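Local atomic coordinates of cytosol aminopeptidase (Coxiella burnetii, PDB entry 3IJ3), a protein that probably acts as a manganese-dependent metalloaminopeptidase of the M17 family, removing amino acids from the N-termini of peptides. Residues A[215-221]-A[318-322]; A[222-228]-A[303-307]; A[324-330]-A[414-420]; A[336-340]-A[430-435]. All blocks are in the same frame, centred on the assembly; numbering follows the deposited sequence.

Contact 1: residues A[215-221]-A[318-322]; sequences EFPAIYA and VQTRA
R321 NH1 grips E215 twice, in the catalytic domain of this M17-family protein, where the start of helix 217-223 meets the loop that leaves strand 317-319. One bond runs to the carboxylate oxygen E215 OE1 at 2.8 Å, a salt bridge that uses the anti lone pair of OE1 and lies in the guanidinium plane. The other goes from R321 NH1 to the backbone O of E215 at 2.9 Å, bent to 146° at the hydrogen. A water bridges R321 NH2 and E215 OE1, its bond to OE1 being weak. With CG anti to the backbone N (chi1 -178°) and the chain extended as far as NE, R321 lays its guanidinium over one face of the F216 ring. The two planes are 20° apart and their centres 4.4 Å, an offset cation-pi stack in which CD of R321 also approaches CE1 of F216 to 3.3 Å. E345 takes R321 NE in a second salt bridge, so acids at its edge and a ring on one face restrain the guanidinium. F216 is the N-cap residue, and D341 accepts bonds from the backbone N of A218 and R321, tying both segments to helix 335-347. Beyond the arginine the contact becomes packing. P217 sets CG against the O of Q319, and V318 presses CG1 against A218 CB at 3.8 Å and A221 CB at 3.9 Å.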
loop_
_atom_site.group_PDB
_atom_site.type_symbol
_atom_site.label_atom_id
_atom_site.label_comp_id
_atom_site.label_asym_id
_atom_site.label_seq_id
_atom_site.Cartn_x
_atom_site.Cartn_y
_atom_site.Cartn_z
ATOM N N GLU A 215 -16.272 -27.928 -25.533
ATOM C CA GLU A 215 -15.234 -27.886 -26.540
ATOM C C GLU A 215 -14.104 -26.874 -26.277
ATOM O O GLU A 215 -12.992 -27.088 -26.739
ATOM C CB GLU A 215 -15.872 -27.625 -27.908
ATOM C CG GLU A 215 -16.872 -28.723 -28.368
ATOM C CD GLU A 215 -16.209 -30.004 -28.773
ATOM O OE1 GLU A 215 -14.980 -29.995 -29.048
ATOM O OE2 GLU A 215 -16.933 -31.020 -28.850
ATOM N N PHE A 216 -14.426 -25.771 -25.609
ATOM C CA PHE A 216 -13.466 -24.700 -25.289
ATOM C C PHE A 216 -13.565 -24.383 -23.799
ATOM O O PHE A 216 -13.906 -23.259 -23.413
ATOM C CB PHE A 216 -13.791 -23.470 -26.146
ATOM C CG PHE A 216 -13.652 -23.732 -27.608
ATOM C CD1 PHE A 216 -12.454 -23.517 -28.250
ATOM C CD2 PHE A 216 -14.709 -24.264 -28.334
ATOM C CE1 PHE A 216 -12.315 -23.789 -29.605
ATOM C CE2 PHE A 216 -14.561 -24.574 -29.671
ATOM C CZ PHE A 216 -13.375 -24.338 -30.303
ATOM N N PRO A 217 -13.228 -25.363 -22.943
ATOM C CA PRO A 217 -13.383 -25.164 -21.502
ATOM C C PRO A 217 -12.626 -23.989 -20.880
ATOM O O PRO A 217 -13.099 -23.443 -19.867
ATOM C CB PRO A 217 -12.915 -26.505 -20.904
ATOM C CG PRO A 217 -11.960 -27.061 -21.935
ATOM C CD PRO A 217 -12.590 -26.654 -23.246
ATOM N N ALA A 218 -11.503 -23.590 -21.464
ATOM C CA ALA A 218 -10.720 -22.505 -20.892
ATOM C C ALA A 218 -11.385 -21.163 -21.160
ATOM O O ALA A 218 -11.362 -20.263 -20.305
ATOM C CB ALA A 218 -9.243 -22.563 -21.426
ATOM N N ILE A 219 -12.007 -21.015 -22.331
ATOM C CA ILE A 219 -12.764 -19.777 -22.631
ATOM C C ILE A 219 -13.943 -19.696 -21.657
ATOM O O ILE A 219 -14.222 -18.648 -21.043
ATOM C CB ILE A 219 -13.274 -19.752 -24.087
ATOM C CG1 ILE A 219 -12.110 -19.903 -25.074
ATOM C CG2 ILE A 219 -14.054 -18.445 -24.373
ATOM C CD1 ILE A 219 -12.559 -19.940 -26.574
ATOM N N TYR A 220 -14.622 -20.823 -21.464
ATOM C CA TYR A 220 -15.756 -20.870 -20.572
ATOM C C TYR A 220 -15.381 -20.548 -19.117
ATOM O O TYR A 220 -16.067 -19.767 -18.463
ATOM C CB TYR A 220 -16.452 -22.221 -20.641
ATOM C CG TYR A 220 -17.576 -22.325 -19.659
ATOM C CD1 TYR A 220 -18.779 -21.698 -19.913
ATOM C CD2 TYR A 220 -17.428 -23.019 -18.455
ATOM C CE1 TYR A 220 -19.837 -21.756 -18.985
ATOM C CE2 TYR A 220 -18.468 -23.079 -17.536
ATOM C CZ TYR A 220 -19.664 -22.451 -17.815
ATOM O OH TYR A 220 -20.686 -22.489 -16.899
ATOM N N ALA A 221 -14.303 -21.137 -18.619
ATOM C CA ALA A 221 -13.903 -20.922 -17.207
ATOM C C ALA A 221 -13.665 -19.441 -16.904
ATOM O O ALA A 221 -14.141 -18.917 -15.889
ATOM C CB ALA A 221 -12.655 -21.773 -16.853
ATOM N N VAL A 318 -7.928 -25.473 -14.784
ATOM C CA VAL A 318 -8.783 -25.307 -15.940
ATOM C C VAL A 318 -8.330 -26.265 -17.018
ATOM O O VAL A 318 -7.136 -26.378 -17.282
ATOM C CB VAL A 318 -8.671 -23.856 -16.445
ATOM C CG1 VAL A 318 -9.399 -23.661 -17.760
ATOM C CG2 VAL A 318 -9.174 -22.866 -15.335
ATOM N N GLN A 319 -9.287 -27.004 -17.584
ATOM C CA GLN A 319 -9.022 -27.921 -18.673
ATOM C C GLN A 319 -8.918 -27.081 -19.942
ATOM O O GLN A 319 -9.422 -25.964 -19.989
ATOM C CB GLN A 319 -10.154 -28.939 -18.817
ATOM C CG GLN A 319 -10.415 -29.792 -17.554
ATOM C CD GLN A 319 -9.300 -30.796 -17.265
ATOM O OE1 GLN A 319 -8.718 -31.357 -18.183
ATOM N NE2 GLN A 319 -9.025 -31.043 -15.977
ATOM N N THR A 320 -8.251 -27.608 -20.959
ATOM C CA THR A 320 -8.107 -26.879 -22.225
ATOM C C THR A 320 -8.472 -27.756 -23.423
ATOM O O THR A 320 -8.488 -28.970 -23.345
ATOM C CB THR A 320 -6.651 -26.388 -22.454
ATOM O OG1 THR A 320 -5.778 -27.515 -22.516
ATOM C CG2 THR A 320 -6.173 -25.420 -21.357
ATOM N N ARG A 321 -8.748 -27.111 -24.545
ATOM C CA ARG A 321 -9.046 -27.819 -25.770
ATOM C C ARG A 321 -7.853 -28.683 -26.208
ATOM O O ARG A 321 -8.042 -29.729 -26.815
ATOM C CB ARG A 321 -9.432 -26.832 -26.858
ATOM C CG ARG A 321 -9.813 -27.490 -28.185
ATOM C CD ARG A 321 -10.552 -26.535 -29.042
ATOM N NE ARG A 321 -11.024 -27.116 -30.299
ATOM C CZ ARG A 321 -12.087 -27.905 -30.417
ATOM N NH1 ARG A 321 -12.755 -28.301 -29.353
ATOM N NH2 ARG A 321 -12.458 -28.350 -31.618
ATOM N N ALA A 322 -6.635 -28.255 -25.867
ATOM C CA ALA A 322 -5.416 -29.002 -26.183
ATOM C C ALA A 322 -5.179 -30.199 -25.248
ATOM O O ALA A 322 -4.230 -30.963 -25.446
ATOM C CB ALA A 322 -4.222 -28.064 -26.095
HETATM O O HOH W 1 -15.096 -29.580 -31.976
#

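Contact 2: residues A[222-228]-A[303-307]; sequences VGRAGSR and VENAI
A type I beta turn, G223 to G226, leads the chain off the helix that begins at 217 and runs past the end of strand 295-305 in the catalytic domain, with E304 and A306 facing it. The turn is closed by G226 N to G223 O, while water does much of the joining across the contact. One water donates to V222 O and E304 O, accepts from A306 N and accepts weakly from A225 N. A second donates to G223 O and R228 O and accepts from E304 N at 3.0 Å, so both backbone polar groups of E304 are met by bridging water. The chains come close at the two glycines: G223 CA lies 3.4 Å from E304 O in a CA-H...O contact, and G226 CA rests 3.7 Å from A306 CB. E304, in the conformer described, reaches along segment 222-228 towards R228 with CG anti to its own N (chi1 -179°) and an extended chain. Its OE1 tentatively receives R228 NH2 at 3.3 Å, a long, weak bond within a salt bridge, at the edge of a guanidinium whose plane is turned 75° from the carboxylate. R228 NH1 is held by A181 O, and in this conformer E304 OE2 makes a salt bridge to R313 of a second subunit, which places this contact at a subunit interface. N305 ND2 bonds D255, a lithium ligand, and the O of T331, so the contact adjoins the metal site. Beside N305, V222 and V303 cross at about a right angle, CG1 of V222 standing 4.0 Å from CG2 of V303.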
loop_
_atom_site.group_PDB
_atom_site.type_symbol
_atom_site.label_atom_id
_atom_site.label_comp_id
_atom_site.label_asym_id
_atom_site.label_seq_id
_atom_site.Cartn_x
_atom_site.Cartn_y
_atom_site.Cartn_z
ATOM N N VAL A 222 -12.975 -18.758 -17.805
ATOM C CA VAL A 222 -12.685 -17.332 -17.610
ATOM C C VAL A 222 -13.942 -16.488 -17.635
ATOM O O VAL A 222 -14.133 -15.652 -16.777
ATOM C CB VAL A 222 -11.654 -16.812 -18.639
ATOM C CG1 VAL A 222 -11.527 -15.302 -18.623
ATOM C CG2 VAL A 222 -10.296 -17.452 -18.395
ATOM N N GLY A 223 -14.815 -16.725 -18.602
ATOM C CA GLY A 223 -15.993 -15.903 -18.743
ATOM C C GLY A 223 -17.257 -16.290 -18.036
ATOM O O GLY A 223 -18.218 -15.524 -18.080
ATOM N N ARG A 224 -17.254 -17.384 -17.281
ATOM C CA ARG A 224 -18.506 -17.883 -16.726
ATOM C C ARG A 224 -19.150 -17.025 -15.648
ATOM O O ARG A 224 -20.346 -17.153 -15.434
ATOM C CB ARG A 224 -18.343 -19.299 -16.220
ATOM C CG ARG A 224 -17.567 -19.350 -14.992
ATOM C CD ARG A 224 -17.276 -20.797 -14.548
ATOM N NE ARG A 224 -16.849 -20.722 -13.170
ATOM C CZ ARG A 224 -15.962 -21.514 -12.580
ATOM N NH1 ARG A 224 -15.321 -22.479 -13.253
ATOM N NH2 ARG A 224 -15.659 -21.284 -11.307
ATOM N N ALA A 225 -18.374 -16.153 -14.989
ATOM C CA ALA A 225 -18.890 -15.302 -13.931
ATOM C C ALA A 225 -19.613 -14.077 -14.433
ATOM O O ALA A 225 -20.345 -13.465 -13.682
ATOM C CB ALA A 225 -17.742 -14.863 -12.980
ATOM N N GLY A 226 -19.437 -13.716 -15.695
ATOM C CA GLY A 226 -20.090 -12.494 -16.202
ATOM C C GLY A 226 -21.587 -12.654 -16.446
ATOM O O GLY A 226 -22.075 -13.762 -16.676
ATOM N N SER A 227 -22.330 -11.556 -16.357
ATOM C CA SER A 227 -23.768 -11.616 -16.608
ATOM C C SER A 227 -24.012 -11.814 -18.104
ATOM O O SER A 227 -25.131 -12.164 -18.508
ATOM C CB SER A 227 -24.495 -10.352 -16.119
ATOM O OG SER A 227 -23.932 -9.212 -16.707
ATOM N N ARG A 228 -22.992 -11.555 -18.913
ATOM C CA ARG A 228 -23.071 -11.742 -20.360
ATOM C C ARG A 228 -22.178 -12.933 -20.683
ATOM O O ARG A 228 -20.958 -12.853 -20.522
ATOM C CB ARG A 228 -22.650 -10.478 -21.072
ATOM C CG ARG A 228 -23.583 -9.351 -20.661
ATOM C CD ARG A 228 -23.190 -8.074 -21.235
ATOM N NE ARG A 228 -21.816 -7.715 -20.885
ATOM C CZ ARG A 228 -21.226 -6.608 -21.323
ATOM N NH1 ARG A 228 -21.901 -5.795 -22.098
ATOM N NH2 ARG A 228 -19.967 -6.331 -21.002
ATOM N N VAL A 303 -15.272 -12.733 -24.001
ATOM C CA VAL A 303 -15.707 -12.944 -22.629
ATOM C C VAL A 303 -15.578 -11.686 -21.778
ATOM O O VAL A 303 -15.003 -10.675 -22.220
ATOM C CB VAL A 303 -14.741 -13.964 -21.946
ATOM C CG1 VAL A 303 -14.523 -15.256 -22.764
ATOM C CG2 VAL A 303 -13.345 -13.331 -21.654
ATOM N N GLU A 304 -16.186 -11.716 -20.589
ATOM C CA GLU A 304 -15.942 -10.687 -19.579
ATOM C C GLU A 304 -15.247 -11.428 -18.447
ATOM O O GLU A 304 -15.631 -12.557 -18.129
ATOM C CB GLU A 304 -17.225 -10.007 -19.033
ATOM C CG GLU A 304 -16.920 -8.882 -17.949
ATOM C CD GLU A 304 -18.133 -7.972 -17.583
ATOM O OE1 GLU A 304 -19.174 -8.082 -18.274
ATOM O OE2 GLU A 304 -18.041 -7.142 -16.607
ATOM N N ASN A 305 -14.206 -10.829 -17.867
ATOM C CA ASN A 305 -13.527 -11.410 -16.708
ATOM C C ASN A 305 -14.137 -10.702 -15.514
ATOM O O ASN A 305 -13.694 -9.633 -15.122
ATOM C CB ASN A 305 -12.012 -11.211 -16.783
ATOM C CG ASN A 305 -11.250 -12.003 -15.725
ATOM O OD1 ASN A 305 -11.752 -13.017 -15.201
ATOM N ND2 ASN A 305 -10.017 -11.556 -15.418
ATOM N N ALA A 306 -15.154 -11.318 -14.935
ATOM C CA ALA A 306 -15.927 -10.691 -13.886
ATOM C C ALA A 306 -15.713 -11.241 -12.498
ATOM O O ALA A 306 -15.182 -12.319 -12.317
ATOM C CB ALA A 306 -17.429 -10.844 -14.221
ATOM N N ILE A 307 -16.198 -10.465 -11.534
ATOM C CA ILE A 307 -16.186 -10.840 -10.128
ATOM C C ILE A 307 -17.603 -11.132 -9.740
ATOM O O ILE A 307 -18.517 -10.316 -9.944
ATOM C CB ILE A 307 -15.638 -9.744 -9.229
ATOM C CG1 ILE A 307 -14.149 -9.587 -9.486
ATOM C CG2 ILE A 307 -15.874 -10.105 -7.755
ATOM C CD1 ILE A 307 -13.536 -8.404 -8.799
HETATM O O HOH W 2 -16.128 -13.962 -15.792
HETATM O O HOH W 3 -18.312 -13.780 -20.308
HETATM O O HOH W 4 -21.702 -8.094 -16.643
#

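Contact 3: residues A[324-330]-A[414-420]; sequences KTIEITN and VADLTNS
T325 and D416 exchange side chain for backbone at one end of a short parallel pairing, strand 325-327 beside 417-418, in a small mixed sheet where 317-319 runs antiparallel to 325-327. D416 OD2 accepts T325 N at 2.8 Å, met on its anti side and 29° out of the carboxylate plane, and T325 OG1 accepts D416 N at 2.9 Å. Next comes the ladder proper: E327 N to L417 O at 2.9 Å, nearly straight (166°) and in the carbonyl plane, then N419 N to E327 O, with a weak L417 N to T325 O before them. At the far end the N419 side chain continues the pairing. Its CG sits between the backbone N and the carbonyl carbon (chi1 70°), bringing the amide to the backbone of 329-330, where OD1 accepts T329 N at 2.9 Å and ND2 donates to N330 O at 2.9 Å. T329 OG1 and S420 OG share a hydrogen bond of 2.6 Å in which either could be the donor. The methyls T329 CG2 and T418 CG2 meet at 3.6 Å, and A415 CB packs on E327 CB at 3.8 Å.

Outside this shell, N419 ND2 has a second acceptor in A333 O, S412 OG bonds E327 OE1, and T325 OG1 also bonds Y143 O of a third subunit. Side chains at both ends of a ladder only two bridges long therefore take over backbone pairing, with the N419 amide serving as acceptor and donor and so fixed in its flip.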
loop_
_atom_site.group_PDB
_atom_site.type_symbol
_atom_site.label_atom_id
_atom_site.label_comp_id
_atom_site.label_asym_id
_atom_site.label_seq_id
_atom_site.Cartn_x
_atom_site.Cartn_y
_atom_site.Cartn_z
ATOM N N LYS A 324 -4.344 -29.978 -22.078
ATOM C CA LYS A 324 -3.318 -29.640 -21.094
ATOM C C LYS A 324 -4.094 -29.073 -19.912
ATOM O O LYS A 324 -5.206 -28.563 -20.088
ATOM C CB LYS A 324 -2.332 -28.618 -21.614
ATOM C CG LYS A 324 -1.502 -29.123 -22.755
ATOM C CD LYS A 324 -0.437 -28.111 -23.198
ATOM C CE LYS A 324 0.389 -28.657 -24.362
ATOM N NZ LYS A 324 1.167 -29.850 -23.985
ATOM N N THR A 325 -3.553 -29.176 -18.712
ATOM C CA THR A 325 -4.229 -28.597 -17.533
ATOM C C THR A 325 -3.474 -27.324 -17.120
ATOM O O THR A 325 -2.252 -27.312 -17.121
ATOM C CB THR A 325 -4.327 -29.580 -16.371
ATOM O OG1 THR A 325 -3.046 -30.143 -16.087
ATOM C CG2 THR A 325 -5.338 -30.694 -16.730
ATOM N N ILE A 326 -4.214 -26.274 -16.762
ATOM C CA ILE A 326 -3.624 -25.009 -16.338
ATOM C C ILE A 326 -4.039 -24.700 -14.904
ATOM O O ILE A 326 -5.232 -24.660 -14.599
ATOM C CB ILE A 326 -4.159 -23.847 -17.165
ATOM C CG1 ILE A 326 -3.944 -24.093 -18.658
ATOM C CG2 ILE A 326 -3.492 -22.563 -16.748
ATOM C CD1 ILE A 326 -4.808 -23.146 -19.465
ATOM N N GLU A 327 -3.063 -24.514 -14.038
ATOM C CA GLU A 327 -3.326 -24.105 -12.678
ATOM C C GLU A 327 -3.379 -22.583 -12.695
ATOM O O GLU A 327 -2.400 -21.915 -13.083
ATOM C CB GLU A 327 -2.251 -24.580 -11.718
ATOM C CG GLU A 327 -2.575 -24.150 -10.256
ATOM C CD GLU A 327 -1.536 -24.569 -9.239
ATOM O OE1 GLU A 327 -0.371 -24.851 -9.627
ATOM O OE2 GLU A 327 -1.893 -24.609 -8.023
ATOM N N ILE A 328 -4.482 -22.025 -12.232
ATOM C CA ILE A 328 -4.642 -20.580 -12.198
ATOM C C ILE A 328 -3.951 -19.999 -10.970
ATOM O O ILE A 328 -4.357 -20.238 -9.812
ATOM C CB ILE A 328 -6.129 -20.163 -12.179
ATOM C CG1 ILE A 328 -6.875 -20.757 -13.386
ATOM C CG2 ILE A 328 -6.265 -18.600 -12.128
ATOM C CD1 ILE A 328 -6.238 -20.399 -14.768
ATOM N N THR A 329 -2.889 -19.254 -11.218
ATOM C CA THR A 329 -2.131 -18.585 -10.162
ATOM C C THR A 329 -2.397 -17.076 -10.142
ATOM O O THR A 329 -1.935 -16.391 -9.244
ATOM C CB THR A 329 -0.619 -18.870 -10.265
ATOM O OG1 THR A 329 -0.163 -18.606 -11.577
ATOM C CG2 THR A 329 -0.340 -20.345 -9.953
ATOM N N ASN A 330 -3.122 -16.582 -11.136
ATOM C CA ASN A 330 -3.499 -15.157 -11.215
ATOM C C ASN A 330 -4.732 -15.098 -12.080
ATOM O O ASN A 330 -4.654 -15.358 -13.287
ATOM C CB ASN A 330 -2.363 -14.335 -11.816
ATOM C CG ASN A 330 -2.685 -12.852 -11.918
ATOM O OD1 ASN A 330 -3.770 -12.390 -11.528
ATOM N ND2 ASN A 330 -1.722 -12.086 -12.444
ATOM N N VAL A 414 0.783 -29.090 -9.479
ATOM C CA VAL A 414 -0.502 -29.745 -9.622
ATOM C C VAL A 414 -0.905 -30.033 -11.076
ATOM O O VAL A 414 -1.307 -31.124 -11.404
ATOM C CB VAL A 414 -1.596 -28.862 -8.953
ATOM C CG1 VAL A 414 -2.994 -29.463 -9.117
ATOM C CG2 VAL A 414 -1.300 -28.706 -7.476
ATOM N N ALA A 415 -0.782 -29.040 -11.924
ATOM C CA ALA A 415 -1.205 -29.127 -13.319
ATOM C C ALA A 415 -0.027 -29.173 -14.265
ATOM O O ALA A 415 1.130 -29.135 -13.835
ATOM C CB ALA A 415 -2.089 -27.892 -13.662
ATOM N N ASP A 416 -0.303 -29.206 -15.572
ATOM C CA ASP A 416 0.785 -29.179 -16.571
ATOM C C ASP A 416 1.605 -27.877 -16.524
ATOM O O ASP A 416 2.842 -27.890 -16.739
ATOM C CB ASP A 416 0.245 -29.420 -17.978
ATOM C CG ASP A 416 -0.302 -30.812 -18.156
ATOM O OD1 ASP A 416 0.357 -31.782 -17.660
ATOM O OD2 ASP A 416 -1.382 -30.948 -18.807
ATOM N N LEU A 417 0.929 -26.763 -16.250
ATOM C CA LEU A 417 1.601 -25.476 -16.095
ATOM C C LEU A 417 0.684 -24.485 -15.397
ATOM O O LEU A 417 -0.486 -24.729 -15.243
ATOM C CB LEU A 417 2.038 -24.877 -17.422
ATOM C CG LEU A 417 0.983 -24.389 -18.389
ATOM C CD1 LEU A 417 1.664 -23.563 -19.546
ATOM C CD2 LEU A 417 0.145 -25.555 -18.944
ATOM N N THR A 418 1.263 -23.397 -14.940
ATOM C CA THR A 418 0.490 -22.316 -14.342
ATOM C C THR A 418 0.258 -21.282 -15.412
ATOM O O THR A 418 0.879 -21.336 -16.474
ATOM C CB THR A 418 1.227 -21.635 -13.182
ATOM O OG1 THR A 418 2.432 -21.024 -13.672
ATOM C CG2 THR A 418 1.567 -22.624 -12.059
ATOM N N ASN A 419 -0.650 -20.333 -15.148
ATOM C CA ASN A 419 -0.852 -19.268 -16.118
ATOM C C ASN A 419 -0.029 -18.024 -15.827
ATOM O O ASN A 419 0.013 -17.151 -16.660
ATOM C CB ASN A 419 -2.320 -18.870 -16.282
ATOM C CG ASN A 419 -2.882 -18.166 -15.102
ATOM O OD1 ASN A 419 -2.536 -18.462 -13.960
ATOM N ND2 ASN A 419 -3.839 -17.230 -15.362
ATOM N N SER A 420 0.640 -17.931 -14.691
ATOM C CA SER A 420 1.443 -16.746 -14.408
ATOM C C SER A 420 2.683 -17.127 -13.659
ATOM O O SER A 420 2.727 -18.171 -13.000
ATOM C CB SER A 420 0.685 -15.699 -13.581
ATOM O OG SER A 420 0.474 -16.202 -12.270
#

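Contact 4: residues A[336-340]-A[430-435]; sequences RVVLA and TAALFL. With SO4 (sulfate ion), chain D; SO4 (sulfate ion), chain F.
R336 enters the groove of helix 430-435 as a knob among T430, A431, F434 and L435; the axes of the short segments approach to 9.9 Å and cross at -21°. CB lies 3.7 Å from F434 CD2. CG, set between the backbone N and the carbonyl carbon (chi1 71°), stands over the face of the F434 ring, 4.0 Å from its centroid, as a CH-pi contact. CD comes to F434 CG, and the bend at chi3 (65°) swings the tip past A431. There A431 CB lies over the centre of one guanidinium face, 3.6 Å from CZ. The edge of the group faces two sulfate ions, probably from the crystallisation liquor. NE donates to O2 of one (chain D) at 2.8 Å, the same oxygen that takes R336 N, while NH2 bonds its O4. NH1 bonds O2 and O3 of the other sulfate (chain F) and NH2 bonds O3. Near the R336 backbone, L435 CD2 packs on L339 CB at 3.6 Å.

K250, a ligand of the lithium ion, and G335 N also hold a sulfate. Alkyl chain on a ring and charged edge on oxyanions are consistent with an anion-binding position near the metal, the R336 side chain being about 8 Å from the lithium.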
loop_
_atom_site.group_PDB
_atom_site.type_symbol
_atom_site.label_atom_id
_atom_site.label_comp_id
_atom_site.label_asym_id
_atom_site.label_seq_id
_atom_site.Cartn_x
_atom_site.Cartn_y
_atom_site.Cartn_z
ATOM N N ARG A 336 -4.372 -14.872 -21.844
ATOM C CA ARG A 336 -3.589 -15.997 -22.388
ATOM C C ARG A 336 -4.344 -17.315 -22.247
ATOM O O ARG A 336 -4.174 -18.219 -23.067
ATOM C CB ARG A 336 -2.229 -16.055 -21.703
ATOM C CG ARG A 336 -2.257 -16.507 -20.265
ATOM C CD ARG A 336 -1.011 -16.100 -19.465
ATOM N NE ARG A 336 -0.893 -14.658 -19.318
ATOM C CZ ARG A 336 0.060 -14.059 -18.590
ATOM N NH1 ARG A 336 0.996 -14.765 -17.952
ATOM N NH2 ARG A 336 0.104 -12.745 -18.524
ATOM N N VAL A 337 -5.157 -17.427 -21.179
ATOM C CA VAL A 337 -5.961 -18.657 -20.936
ATOM C C VAL A 337 -7.026 -18.836 -22.043
ATOM O O VAL A 337 -7.142 -19.930 -22.627
ATOM C CB VAL A 337 -6.580 -18.668 -19.529
ATOM C CG1 VAL A 337 -7.508 -19.893 -19.316
ATOM C CG2 VAL A 337 -5.477 -18.624 -18.442
ATOM N N VAL A 338 -7.738 -17.754 -22.380
ATOM C CA VAL A 338 -8.765 -17.856 -23.425
ATOM C C VAL A 338 -8.112 -18.015 -24.792
ATOM O O VAL A 338 -8.620 -18.771 -25.633
ATOM C CB VAL A 338 -9.828 -16.739 -23.382
ATOM C CG1 VAL A 338 -10.432 -16.679 -21.942
ATOM C CG2 VAL A 338 -9.277 -15.361 -23.823
ATOM N N LEU A 339 -6.985 -17.343 -25.003
ATOM C CA LEU A 339 -6.246 -17.466 -26.276
ATOM C C LEU A 339 -5.732 -18.888 -26.500
ATOM O O LEU A 339 -5.665 -19.343 -27.633
ATOM C CB LEU A 339 -5.081 -16.479 -26.341
ATOM C CG LEU A 339 -5.483 -15.029 -26.567
ATOM C CD1 LEU A 339 -4.263 -14.107 -26.408
ATOM C CD2 LEU A 339 -6.143 -14.848 -27.936
ATOM N N ALA A 340 -5.353 -19.578 -25.426
ATOM C CA ALA A 340 -4.847 -20.962 -25.527
ATOM C C ALA A 340 -5.823 -21.884 -26.247
ATOM O O ALA A 340 -5.411 -22.719 -27.059
ATOM C CB ALA A 340 -4.510 -21.531 -24.126
ATOM N N THR A 430 6.690 -13.935 -20.260
ATOM C CA THR A 430 5.949 -14.997 -19.608
ATOM C C THR A 430 4.637 -15.345 -20.352
ATOM O O THR A 430 4.363 -16.530 -20.603
ATOM C CB THR A 430 5.715 -14.628 -18.071
ATOM O OG1 THR A 430 6.987 -14.428 -17.443
ATOM C CG2 THR A 430 4.980 -15.780 -17.364
ATOM N N ALA A 431 3.838 -14.349 -20.732
ATOM C CA ALA A 431 2.580 -14.584 -21.437
ATOM C C ALA A 431 2.767 -15.277 -22.791
ATOM O O ALA A 431 2.025 -16.202 -23.172
ATOM C CB ALA A 431 1.809 -13.300 -21.615
ATOM N N ALA A 432 3.759 -14.798 -23.529
ATOM C CA ALA A 432 4.091 -15.337 -24.824
ATOM C C ALA A 432 4.578 -16.774 -24.696
ATOM O O ALA A 432 4.214 -17.621 -25.528
ATOM C CB ALA A 432 5.166 -14.438 -25.513
ATOM N N LEU A 433 5.392 -17.066 -23.679
ATOM C CA LEU A 433 5.893 -18.451 -23.477
ATOM C C LEU A 433 4.748 -19.364 -23.111
ATOM O O LEU A 433 4.749 -20.541 -23.453
ATOM C CB LEU A 433 6.955 -18.583 -22.368
ATOM C CG LEU A 433 8.369 -18.137 -22.585
ATOM C CD1 LEU A 433 9.137 -18.195 -21.230
ATOM C CD2 LEU A 433 9.061 -18.949 -23.683
ATOM N N PHE A 434 3.780 -18.831 -22.369
ATOM C CA PHE A 434 2.602 -19.612 -22.024
ATOM C C PHE A 434 1.887 -20.060 -23.328
ATOM O O PHE A 434 1.631 -21.231 -23.548
ATOM C CB PHE A 434 1.641 -18.791 -21.159
ATOM C CG PHE A 434 0.370 -19.523 -20.834
ATOM C CD1 PHE A 434 0.283 -20.343 -19.693
ATOM C CD2 PHE A 434 -0.712 -19.440 -21.670
ATOM C CE1 PHE A 434 -0.895 -21.043 -19.402
ATOM C CE2 PHE A 434 -1.891 -20.134 -21.396
ATOM C CZ PHE A 434 -1.987 -20.945 -20.254
ATOM N N LEU A 435 1.589 -19.103 -24.186
ATOM C CA LEU A 435 0.907 -19.372 -25.438
ATOM C C LEU A 435 1.676 -20.346 -26.338
ATOM O O LEU A 435 1.070 -21.154 -27.045
ATOM C CB LEU A 435 0.611 -18.065 -26.178
ATOM C CG LEU A 435 -0.403 -17.107 -25.503
ATOM C CD1 LEU A 435 -0.401 -15.757 -26.221
ATOM C CD2 LEU A 435 -1.762 -17.722 -25.513
HETATM S S SO4 D . -3.227 -11.643 -20.191
HETATM O O1 SO4 D . -4.436 -11.329 -19.439
HETATM O O2 SO4 D . -3.061 -13.101 -20.107
HETATM O O3 SO4 D . -3.436 -11.151 -21.540
HETATM O O4 SO4 D . -2.053 -10.983 -19.581
HETATM S S SO4 F . 3.064 -12.677 -15.804
HETATM O O1 SO4 F . 2.623 -11.722 -14.787
HETATM O O2 SO4 F . 2.537 -14.011 -15.530
HETATM O O3 SO4 F . 2.701 -12.276 -17.148
HETATM O O4 SO4 F . 4.529 -12.724 -15.740
#

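How the contacts relate
From the N terminus, helix 217-223 serves two contacts in succession. Its start is met by 318-322 in contact 1, and its end by 303-307 in contact 2, which is nested inside the loop that contact 1 closes; I219 packs on V303 between them. Contacts 3 and 4 open after contacts 1 and 2 have closed, and cross each other, because 324-330 and 336-340 come first and 414-420 and 430-435 return in the same order. Contact 1 reaches contact 3 through the small sheet, where strands 317-319 and 325-327 are neighbours. F434 of contact 4 packs against L417 and I326 of contact 3, while V337 and V338 link helix 335-347 to contacts 1 and 2.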